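Local coordinates for rRNA N-glycosidase (PDB 3CTK), which belongs to the ribosome-inactivating proteins of plants, a family with a mixed alpha-beta fold, at residues F169-T174 / F189-L194. Residues are numbered along the deposited sequence; the frame is centred on the assembly and turned at random.
Sequences FKYIET and FKVLNL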
loop_
_atom_site.group_PDB
_atom_site.type_symbol
_atom_site.label_atom_id
_atom_site.label_comp_id
_atom_site.label_asym_id
_atom_site.label_seq_id
_atom_site.Cartn_x
_atom_site.Cartn_y
_atom_site.Cartn_z
ATOM N N PHE A 169 -6.598 4.132 -3.646
ATOM C CA PHE A 169 -7.055 4.746 -4.893
ATOM C C PHE A 169 -7.554 3.806 -5.985
ATOM O O PHE A 169 -6.782 3.012 -6.530
ATOM C CB PHE A 169 -5.912 5.581 -5.485
ATOM C CG PHE A 169 -5.442 6.692 -4.599
ATOM C CD1 PHE A 169 -6.133 7.897 -4.549
ATOM C CD2 PHE A 169 -4.295 6.543 -3.820
ATOM C CE1 PHE A 169 -5.688 8.944 -3.738
ATOM C CE2 PHE A 169 -3.841 7.584 -3.003
ATOM C CZ PHE A 169 -4.538 8.786 -2.963
ATOM N N LYS A 170 -8.833 3.914 -6.331
ATOM C CA LYS A 170 -9.382 3.087 -7.401
ATOM C C LYS A 170 -8.631 3.344 -8.710
ATOM O O LYS A 170 -8.491 2.440 -9.534
ATOM C CB LYS A 170 -10.870 3.386 -7.606
ATOM C CG LYS A 170 -11.768 2.828 -6.516
ATOM C CD LYS A 170 -13.230 3.139 -6.805
ATOM C CE LYS A 170 -14.141 2.514 -5.762
ATOM N NZ LYS A 170 -15.574 2.831 -6.025
ATOM N N TYR A 171 -8.150 4.573 -8.901
ATOM C CA TYR A 171 -7.414 4.913 -10.118
ATOM C C TYR A 171 -6.171 4.037 -10.253
ATOM O O TYR A 171 -5.879 3.510 -11.333
ATOM C CB TYR A 171 -6.973 6.381 -10.116
ATOM C CG TYR A 171 -6.204 6.749 -11.368
ATOM C CD1 TYR A 171 -6.868 6.996 -12.570
ATOM C CD2 TYR A 171 -4.809 6.782 -11.368
ATOM C CE1 TYR A 171 -6.164 7.263 -13.741
ATOM C CE2 TYR A 171 -4.094 7.047 -12.538
ATOM C CZ TYR A 171 -4.778 7.284 -13.717
ATOM O OH TYR A 171 -4.077 7.536 -14.874
ATOM N N ILE A 172 -5.437 3.893 -9.153
ATOM C CA ILE A 172 -4.227 3.084 -9.149
ATOM C C ILE A 172 -4.589 1.609 -9.315
ATOM O O ILE A 172 -3.908 0.875 -10.026
ATOM C CB ILE A 172 -3.413 3.312 -7.845
ATOM C CG1 ILE A 172 -2.973 4.778 -7.779
ATOM C CG2 ILE A 172 -2.189 2.400 -7.809
ATOM C CD1 ILE A 172 -2.108 5.125 -6.567
ATOM N N GLU A 173 -5.670 1.175 -8.674
ATOM C CA GLU A 173 -6.099 -0.213 -8.812
ATOM C C GLU A 173 -6.363 -0.500 -10.291
ATOM O O GLU A 173 -5.986 -1.556 -10.812
ATOM C CB GLU A 173 -7.382 -0.470 -8.018
ATOM C CG GLU A 173 -7.878 -1.906 -8.133
ATOM C CD GLU A 173 -9.305 -2.087 -7.660
ATOM O OE1 GLU A 173 -9.921 -1.103 -7.185
ATOM O OE2 GLU A 173 -9.814 -3.223 -7.768
ATOM N N THR A 174 -7.000 0.448 -10.974
ATOM C CA THR A 174 -7.310 0.259 -12.387
ATOM C C THR A 174 -6.060 0.217 -13.258
ATOM O O THR A 174 -6.016 -0.523 -14.241
ATOM C CB THR A 174 -8.274 1.347 -12.899
ATOM O OG1 THR A 174 -9.513 1.250 -12.184
ATOM C CG2 THR A 174 -8.558 1.158 -14.380
ATOM N N PHE A 189 2.425 10.006 -14.087
ATOM C CA PHE A 189 2.399 11.205 -13.259
ATOM C C PHE A 189 1.238 11.278 -12.277
ATOM O O PHE A 189 1.406 11.775 -11.165
ATOM C CB PHE A 189 2.393 12.456 -14.142
ATOM C CG PHE A 189 3.538 12.517 -15.112
ATOM C CD1 PHE A 189 3.355 12.178 -16.449
ATOM C CD2 PHE A 189 4.804 12.903 -14.686
ATOM C CE1 PHE A 189 4.420 12.224 -17.349
ATOM C CE2 PHE A 189 5.876 12.952 -15.580
ATOM C CZ PHE A 189 5.681 12.611 -16.912
ATOM N N LYS A 190 0.065 10.799 -12.686
ATOM C CA LYS A 190 -1.103 10.837 -11.810
ATOM C C LYS A 190 -0.985 9.830 -10.673
ATOM O O LYS A 190 -1.313 10.138 -9.524
ATOM C CB LYS A 190 -2.394 10.581 -12.601
ATOM C CG LYS A 190 -3.645 10.577 -11.722
ATOM C CD LYS A 190 -4.940 10.667 -12.529
ATOM C CE LYS A 190 -6.154 10.596 -11.600
ATOM N NZ LYS A 190 -7.445 10.837 -12.307
ATOM N N VAL A 191 -0.529 8.624 -10.993
ATOM C CA VAL A 191 -0.359 7.598 -9.968
ATOM C C VAL A 191 0.540 8.153 -8.863
ATOM O O VAL A 191 0.191 8.115 -7.683
ATOM C CB VAL A 191 0.278 6.324 -10.553
ATOM C CG1 VAL A 191 0.606 5.343 -9.432
ATOM C CG2 VAL A 191 -0.678 5.678 -11.550
ATOM N N LEU A 192 1.688 8.688 -9.258
ATOM C CA LEU A 192 2.639 9.256 -8.309
ATOM C C LEU A 192 2.065 10.435 -7.525
ATOM O O LEU A 192 2.301 10.560 -6.323
ATOM C CB LEU A 192 3.918 9.680 -9.045
ATOM C CG LEU A 192 5.015 8.616 -9.189
ATOM C CD1 LEU A 192 4.410 7.250 -9.410
ATOM C CD2 LEU A 192 5.947 8.993 -10.330
ATOM N N ASN A 193 1.297 11.286 -8.198
ATOM C CA ASN A 193 0.710 12.451 -7.540
ATOM C C ASN A 193 -0.292 12.040 -6.460
ATOM O O ASN A 193 -0.295 12.597 -5.361
ATOM C CB ASN A 193 0.021 13.350 -8.570
ATOM C CG ASN A 193 -0.482 14.642 -7.964
ATOM O OD1 ASN A 193 0.303 15.462 -7.485
ATOM N ND2 ASN A 193 -1.794 14.831 -7.980
ATOM N N LEU A 194 -1.145 11.069 -6.774
ATOM C CA LEU A 194 -2.132 10.595 -5.807
ATOM C C LEU A 194 -1.424 9.990 -4.598
ATOM O O LEU A 194 -1.815 10.231 -3.454
ATOM C CB LEU A 194 -3.065 9.562 -6.459
ATOM C CG LEU A 194 -4.037 10.116 -7.516
ATOM C CD1 LEU A 194 -4.775 8.982 -8.195
ATOM C CD2 LEU A 194 -5.027 11.065 -6.859
#
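Tyr-171 and Ile-172, on the first turn of helix 170-180, and Phe-169 at its N-cap position meet Lys-190, Val-191 and Leu-194 of helix 189-196; the axes of 170-174 and 189-194 approach to 10.0 Å and run roughly antiparallel, at 140°. The two helices thus form a buried helix-helix packing within the ribosome-inactivating protein fold, and no hydrogen bond links the two segments. The backbones draw closest at Ile-172 and Val-191, where CD1 of Ile-172 lies 4.0 Å from CG1 of Val-191.

Much of the contact is made by Tyr-171. With CG anti to the backbone N (chi1 180°), its ring reaches toward helix 189-196, and the extended chain of Lys-190 is laid over one face. Lys-190 CD stands 3.7 Å from the centroid of the Tyr-171 ring in a CH-pi contact, while Lys-190 NZ adds a cation-pi interaction over the same face, 4.3 Å from that centroid. The ammonium group also forms a salt bridge with Asp-240 and a cation-pi contact with Trp-229, which probably offset its charge in this buried setting. Val-191 CG2 abuts the edge of the same tyrosine ring, and the phenol OH is hydrogen-bonded to Asn-188, just ahead of the second helix.

Leu-194 wedges between the two aromatic residues: CD1 touches both, 3.9 Å from Tyr-171 CD2 and also against Phe-169 CD1, while CD2 packs on Phe-169 CE1. Ile-201 of helix 198-208 touches both Phe-169 and Leu-194. Over the centre of the phenylalanine ring sits Leu-194 CB, 3.8 Å from the Phe-169 centroid and only 9° off its normal.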